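Local structure of disulphide isomerase (Xylella fastidiosa, 3FK8) at residues T42-N56 with A114-F128. The protein probably acts as a thioredoxin-like thiol-disulphide isomerase. Sequence-based numbering, arbitrary orientation. Where two conformers were deposited one is given.
With FMT (formic acid), chain B.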
loop_
_atom_site.group_PDB
_atom_site.type_symbol
_atom_site.label_atom_id
_atom_site.label_comp_id
_atom_site.label_asym_id
_atom_site.label_seq_id
_atom_site.Cartn_x
_atom_site.Cartn_y
_atom_site.Cartn_z
ATOM N N THR A 42 0.718 14.490 2.087
ATOM C CA THR A 42 -0.036 14.516 3.327
ATOM C C THR A 42 -1.106 13.418 3.335
ATOM O O THR A 42 -1.415 12.888 4.393
ATOM C CB THR A 42 -0.582 15.944 3.642
ATOM O OG1 THR A 42 -1.515 16.371 2.627
ATOM C CG2 THR A 42 0.582 16.888 3.692
ATOM N N ASP A 43 -1.688 13.061 2.167
ATOM C CA ASP A 43 -2.617 11.946 2.145
ATOM C C ASP A 43 -1.964 10.621 2.439
ATOM O O ASP A 43 -2.514 9.761 3.138
ATOM C CB ASP A 43 -3.338 11.928 0.807
ATOM C CG ASP A 43 -4.115 13.201 0.603
ATOM O OD1 ASP A 43 -5.203 13.357 1.241
ATOM O OD2 ASP A 43 -3.644 14.081 -0.130
ATOM N N CYS A 44 -0.718 10.447 1.973
ATOM C CA CYS A 44 0.023 9.228 2.300
ATOM C C CYS A 44 0.350 9.144 3.786
ATOM O O CYS A 44 0.256 8.062 4.389
ATOM C CB CYS A 44 1.329 9.197 1.547
ATOM S SG CYS A 44 1.158 9.062 -0.265
ATOM N N ARG A 45 0.733 10.285 4.379
ATOM C CA ARG A 45 1.006 10.287 5.799
ATOM C C ARG A 45 -0.258 9.985 6.606
ATOM O O ARG A 45 -0.227 9.258 7.587
ATOM C CB ARG A 45 1.605 11.619 6.240
ATOM C CG ARG A 45 2.986 11.906 5.572
ATOM C CD ARG A 45 3.780 13.065 6.219
ATOM N NE ARG A 45 2.980 14.297 6.304
ATOM C CZ ARG A 45 2.946 15.273 5.390
ATOM N NH1 ARG A 45 3.658 15.202 4.278
ATOM N NH2 ARG A 45 2.199 16.354 5.599
ATOM N N ALA A 46 -1.395 10.546 6.181
ATOM C CA ALA A 46 -2.656 10.277 6.869
ATOM C C ALA A 46 -3.078 8.821 6.772
ATOM O O ALA A 46 -3.566 8.242 7.751
ATOM C CB ALA A 46 -3.731 11.202 6.360
ATOM N N LEU A 47 -2.923 8.218 5.587
ATOM C CA LEU A 47 -3.270 6.828 5.438
ATOM C C LEU A 47 -2.423 5.977 6.378
ATOM O O LEU A 47 -2.938 5.085 7.080
ATOM C CB LEU A 47 -3.070 6.389 3.974
ATOM C CG LEU A 47 -3.344 4.917 3.707
ATOM C CD1 LEU A 47 -4.750 4.513 4.008
ATOM C CD2 LEU A 47 -2.922 4.527 2.285
ATOM N N ASP A 48 -1.099 6.237 6.412
ATOM C CA ASP A 48 -0.229 5.473 7.286
ATOM C C ASP A 48 -0.631 5.619 8.747
ATOM O O ASP A 48 -0.663 4.611 9.488
ATOM C CB ASP A 48 1.212 5.899 7.101
ATOM C CG ASP A 48 2.179 4.968 7.794
ATOM O OD1 ASP A 48 2.339 3.838 7.298
ATOM O OD2 ASP A 48 2.710 5.383 8.830
ATOM N N LYS A 49 -0.951 6.847 9.174
ATOM C CA LYS A 49 -1.327 7.060 10.567
ATOM C C LYS A 49 -2.582 6.255 10.902
ATOM O O LYS A 49 -2.674 5.631 11.964
ATOM C CB LYS A 49 -1.524 8.553 10.804
ATOM C CG LYS A 49 -1.949 8.906 12.200
ATOM C CD LYS A 49 -2.221 10.370 12.336
ATOM C CE LYS A 49 -2.393 10.709 13.835
ATOM N NZ LYS A 49 -2.804 12.133 14.085
ATOM N N SER A 50 -3.586 6.276 10.035
ATOM C CA SER A 50 -4.776 5.480 10.272
ATOM C C SER A 50 -4.535 3.984 10.304
ATOM O O SER A 50 -5.071 3.275 11.162
ATOM C CB SER A 50 -5.809 5.816 9.195
ATOM O OG SER A 50 -7.052 5.204 9.515
ATOM N N LEU A 51 -3.720 3.484 9.379
ATOM C CA LEU A 51 -3.427 2.069 9.339
ATOM C C LEU A 51 -2.657 1.590 10.554
ATOM O O LEU A 51 -2.696 0.407 10.843
ATOM C CB LEU A 51 -2.722 1.658 8.035
ATOM C CG LEU A 51 -3.614 1.800 6.777
ATOM C CD1 LEU A 51 -2.815 1.351 5.576
ATOM C CD2 LEU A 51 -4.941 1.016 6.916
ATOM N N ARG A 52 -2.017 2.538 11.249
ATOM C CA ARG A 52 -1.256 2.285 12.468
ATOM C C ARG A 52 -2.138 2.084 13.689
ATOM O O ARG A 52 -1.663 1.507 14.692
ATOM C CB ARG A 52 -0.275 3.436 12.758
ATOM C CG ARG A 52 0.979 3.349 11.929
ATOM C CD ARG A 52 2.116 4.160 12.497
ATOM N NE ARG A 52 2.055 5.578 12.181
ATOM C CZ ARG A 52 1.554 6.508 12.993
ATOM N NH1 ARG A 52 1.026 6.167 14.163
ATOM N NH2 ARG A 52 1.564 7.781 12.625
ATOM N N ASN A 53 -3.404 2.523 13.629
ATOM C CA ASN A 53 -4.244 2.443 14.837
ATOM C C ASN A 53 -4.532 0.977 15.179
ATOM O O ASN A 53 -4.251 0.072 14.402
ATOM C CB ASN A 53 -5.464 3.380 14.779
ATOM C CG ASN A 53 -6.622 2.856 13.936
ATOM O OD1 ASN A 53 -6.729 1.669 13.669
ATOM N ND2 ASN A 53 -7.529 3.759 13.559
ATOM N N GLN A 54 -5.033 0.709 16.383
ATOM C CA GLN A 54 -5.176 -0.647 16.838
ATOM C C GLN A 54 -6.164 -1.470 15.992
ATOM O O GLN A 54 -5.876 -2.601 15.611
ATOM C CB GLN A 54 -5.578 -0.633 18.323
ATOM C CG GLN A 54 -5.221 -1.897 18.991
ATOM C CD GLN A 54 -5.182 -1.809 20.499
ATOM O OE1 GLN A 54 -5.749 -0.923 21.123
ATOM N NE2 GLN A 54 -4.502 -2.771 21.092
ATOM N N LYS A 55 -7.336 -0.896 15.725
ATOM C CA LYS A 55 -8.364 -1.620 14.922
ATOM C C LYS A 55 -7.846 -1.920 13.515
ATOM O O LYS A 55 -7.949 -3.039 13.003
ATOM C CB LYS A 55 -9.659 -0.815 14.819
ATOM C CG LYS A 55 -10.727 -1.433 14.003
ATOM C CD LYS A 55 -12.064 -0.709 14.206
ATOM C CE LYS A 55 -13.143 -1.332 13.307
ATOM N NZ LYS A 55 -14.463 -0.741 13.681
ATOM N N ASN A 56 -7.235 -0.925 12.905
ATOM C CA ASN A 56 -6.834 -1.092 11.535
ATOM C C ASN A 56 -5.586 -1.977 11.414
ATOM O O ASN A 56 -5.457 -2.752 10.471
ATOM C CB ASN A 56 -6.638 0.262 10.847
ATOM C CG ASN A 56 -7.928 1.034 10.709
ATOM O OD1 ASN A 56 -9.011 0.486 10.957
ATOM N ND2 ASN A 56 -7.836 2.318 10.286
ATOM N N ALA A 114 -6.736 8.857 -2.824
ATOM C CA ALA A 114 -5.927 10.055 -3.047
ATOM C C ALA A 114 -6.319 11.233 -2.130
ATOM O O ALA A 114 -5.581 12.208 -2.044
ATOM C CB ALA A 114 -5.936 10.427 -4.507
ATOM N N ASN A 115 -7.482 11.136 -1.477
ATOM C CA ASN A 115 -7.876 12.118 -0.460
ATOM C C ASN A 115 -7.912 11.506 0.922
ATOM O O ASN A 115 -8.739 11.903 1.750
ATOM C CB ASN A 115 -9.175 12.817 -0.868
ATOM C CG ASN A 115 -8.893 13.841 -1.950
ATOM O OD1 ASN A 115 -8.401 14.939 -1.664
ATOM N ND2 ASN A 115 -9.143 13.464 -3.213
ATOM N N ALA A 116 -6.997 10.565 1.201
ATOM C CA ALA A 116 -7.020 9.869 2.503
ATOM C C ALA A 116 -6.919 10.826 3.699
ATOM O O ALA A 116 -7.418 10.490 4.767
ATOM C CB ALA A 116 -5.911 8.824 2.562
ATOM N N ARG A 117 -6.316 12.008 3.561
ATOM C CA ARG A 117 -6.286 12.941 4.710
ATOM C C ARG A 117 -7.675 13.385 5.172
ATOM O O ARG A 117 -7.801 13.861 6.290
ATOM C CB ARG A 117 -5.370 14.155 4.431
ATOM C CG ARG A 117 -6.087 15.219 3.656
ATOM C CD ARG A 117 -5.042 16.062 2.847
ATOM N NE ARG A 117 -5.767 17.100 2.117
ATOM C CZ ARG A 117 -6.507 16.897 1.010
ATOM N NH1 ARG A 117 -6.573 15.678 0.415
ATOM N NH2 ARG A 117 -7.189 17.957 0.508
ATOM N N LYS A 118 -8.685 13.264 4.306
ATOM C CA LYS A 118 -10.049 13.664 4.592
ATOM C C LYS A 118 -10.875 12.470 5.043
ATOM O O LYS A 118 -12.015 12.668 5.465
ATOM C CB LYS A 118 -10.700 14.245 3.330
ATOM C CG LYS A 118 -10.106 15.546 2.785
ATOM C CD LYS A 118 -9.984 16.639 3.846
ATOM C CE LYS A 118 -9.403 17.970 3.351
ATOM N NZ LYS A 118 -9.441 19.078 4.413
HETATM N N MSE A 119 -10.360 11.248 4.901
HETATM C CA MSE A 119 -11.117 10.055 5.245
HETATM C C MSE A 119 -11.105 9.828 6.738
HETATM O O MSE A 119 -10.148 10.184 7.435
HETATM C CB MSE A 119 -10.550 8.875 4.469
HETATM C CG MSE A 119 -10.798 8.990 2.987
HETATM SE SE MSE A 119 -10.056 7.443 1.993
HETATM C CE MSE A 119 -11.279 6.096 2.685
ATOM N N SER A 120 -12.178 9.258 7.241
ATOM C CA SER A 120 -12.211 8.879 8.653
ATOM C C SER A 120 -11.507 7.551 8.847
ATOM O O SER A 120 -11.288 6.780 7.885
ATOM C CB SER A 120 -13.660 8.750 9.114
ATOM O OG SER A 120 -14.282 7.670 8.470
ATOM N N ASP A 121 -11.168 7.216 10.104
ATOM C CA ASP A 121 -10.618 5.896 10.392
ATOM C C ASP A 121 -11.597 4.789 9.966
ATOM O O ASP A 121 -11.166 3.735 9.510
ATOM C CB ASP A 121 -10.290 5.735 11.877
ATOM C CG ASP A 121 -9.050 6.490 12.291
ATOM O OD1 ASP A 121 -8.184 6.777 11.445
ATOM O OD2 ASP A 121 -8.875 6.723 13.501
ATOM N N GLN A 122 -12.901 5.024 10.120
ATOM C CA GLN A 122 -13.873 4.032 9.745
ATOM C C GLN A 122 -13.927 3.883 8.201
ATOM O O GLN A 122 -14.072 2.767 7.681
ATOM C CB GLN A 122 -15.272 4.425 10.249
ATOM C CG GLN A 122 -16.303 3.301 9.951
ATOM C CD GLN A 122 -16.010 2.027 10.712
ATOM O OE1 GLN A 122 -15.797 2.052 11.921
ATOM N NE2 GLN A 122 -16.046 0.925 10.067
ATOM N N GLY A 123 -13.807 5.004 7.452
ATOM C CA GLY A 123 -13.772 4.935 5.978
ATOM C C GLY A 123 -12.559 4.134 5.516
ATOM O O GLY A 123 -12.678 3.337 4.594
ATOM N N ILE A 124 -11.411 4.330 6.173
ATOM C CA ILE A 124 -10.218 3.596 5.815
ATOM C C ILE A 124 -10.381 2.108 6.168
ATOM O O ILE A 124 -10.095 1.212 5.350
ATOM C CB ILE A 124 -8.961 4.276 6.438
ATOM C CG1 ILE A 124 -8.756 5.587 5.692
ATOM C CG2 ILE A 124 -7.715 3.368 6.367
ATOM C CD1 ILE A 124 -7.779 6.529 6.374
ATOM N N TYR A 125 -10.892 1.836 7.378
ATOM C CA TYR A 125 -11.195 0.478 7.756
ATOM C C TYR A 125 -12.108 -0.187 6.723
ATOM O O TYR A 125 -11.815 -1.295 6.258
ATOM C CB TYR A 125 -11.836 0.448 9.154
ATOM C CG TYR A 125 -12.208 -0.966 9.560
ATOM C CD1 TYR A 125 -11.284 -1.785 10.205
ATOM C CD2 TYR A 125 -13.464 -1.507 9.236
ATOM C CE1 TYR A 125 -11.617 -3.115 10.570
ATOM C CE2 TYR A 125 -13.802 -2.802 9.574
ATOM C CZ TYR A 125 -12.871 -3.612 10.234
ATOM O OH TYR A 125 -13.196 -4.906 10.598
ATOM N N ASP A 126 -13.184 0.500 6.336
ATOM C CA ASP A 126 -14.175 -0.119 5.451
ATOM C C ASP A 126 -13.527 -0.439 4.095
ATOM O O ASP A 126 -13.850 -1.461 3.449
ATOM C CB ASP A 126 -15.382 0.784 5.246
ATOM C CG ASP A 126 -16.290 0.851 6.461
ATOM O OD1 ASP A 126 -16.138 0.019 7.378
ATOM O OD2 ASP A 126 -17.108 1.779 6.470
ATOM N N PHE A 127 -12.667 0.460 3.616
ATOM C CA PHE A 127 -12.012 0.253 2.322
ATOM C C PHE A 127 -11.222 -1.067 2.350
ATOM O O PHE A 127 -11.330 -1.913 1.443
ATOM C CB PHE A 127 -11.076 1.433 2.024
ATOM C CG PHE A 127 -10.329 1.258 0.728
ATOM C CD1 PHE A 127 -10.871 1.740 -0.446
ATOM C CD2 PHE A 127 -9.114 0.579 0.696
ATOM C CE1 PHE A 127 -10.206 1.539 -1.667
ATOM C CE2 PHE A 127 -8.428 0.375 -0.532
ATOM C CZ PHE A 127 -8.972 0.857 -1.670
ATOM N N PHE A 128 -10.392 -1.265 3.361
ATOM C CA PHE A 128 -9.577 -2.467 3.424
ATOM C C PHE A 128 -10.370 -3.715 3.807
ATOM O O PHE A 128 -10.144 -4.801 3.288
ATOM C CB PHE A 128 -8.349 -2.227 4.338
ATOM C CG PHE A 128 -7.356 -1.279 3.725
ATOM C CD1 PHE A 128 -6.460 -1.764 2.737
ATOM C CD2 PHE A 128 -7.371 0.075 3.985
ATOM C CE1 PHE A 128 -5.571 -0.908 2.109
ATOM C CE2 PHE A 128 -6.513 0.932 3.331
ATOM C CZ PHE A 128 -5.614 0.446 2.387
HETATM C C FMT B . 0.398 16.724 -0.640
HETATM O O1 FMT B . 1.024 17.095 0.370
HETATM O O2 FMT B . -0.418 15.788 -0.698
HETATM O O HOH W 1 -6.763 6.527 14.961
HETATM O O HOH W 2 -16.411 -1.570 11.755
#
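Asp43 and Arg117 bring the backbones of 42-56 and 114-128 closest, CA to CA 4.6 Å, and from there the second segment runs beside helix 42-51 until helix 121-128 turns across it, the axes 10.0 Å apart and crossing at -81°. Asp43 OD1 is gripped twice: Arg117 N binds its anti lone pair at 2.9 Å, and Arg117 NH1 reaches its syn lone pair in a nearly straight salt bridge of 2.8 Å. The carboxylate stands almost perpendicular to the guanidinium (88°), whose NH1 is also bound by Asn115 OD1. With CG of Arg117 wedged between backbone N and carbonyl carbon (chi1 83°), its extended chain passes alongside Asp43 OD1, and the turn at the guanidinium brings NH1 back to that oxygen. Ala46 CB rests on Arg117 CA.

In the middle, Ile124 is a knob in a hole made by Leu47, Ser50, Leu51 and Asn56; its CG2 lies 3.7 Å from Leu51 CD2. Ser50 OG donates to Asp121 OD1 at 2.7 Å from above the carboxylate plane, while a water joins Asp121 OD2 to Asn53 ND2. Asn53 OD1 caps helix 54-63 by accepting from Asn56 N. At the far end Lys55, fully extended, lays CE over one face of Tyr125, 3.6 Å from the ring centroid, and adds a cation-pi contact through NZ; Asn56 OD1 meets the ring edge.

The contact packs C-terminal helix 121-132 against helix 42-51, whose first turn holds Cys44 of what is probably a thioredoxin-type CxxC motif, consistent with the family. Pro93, just before strand 94-98, touches Asp43, Cys44 and Leu47, and Leu59 and Ile60 of helix 54-63 pack on Phe128.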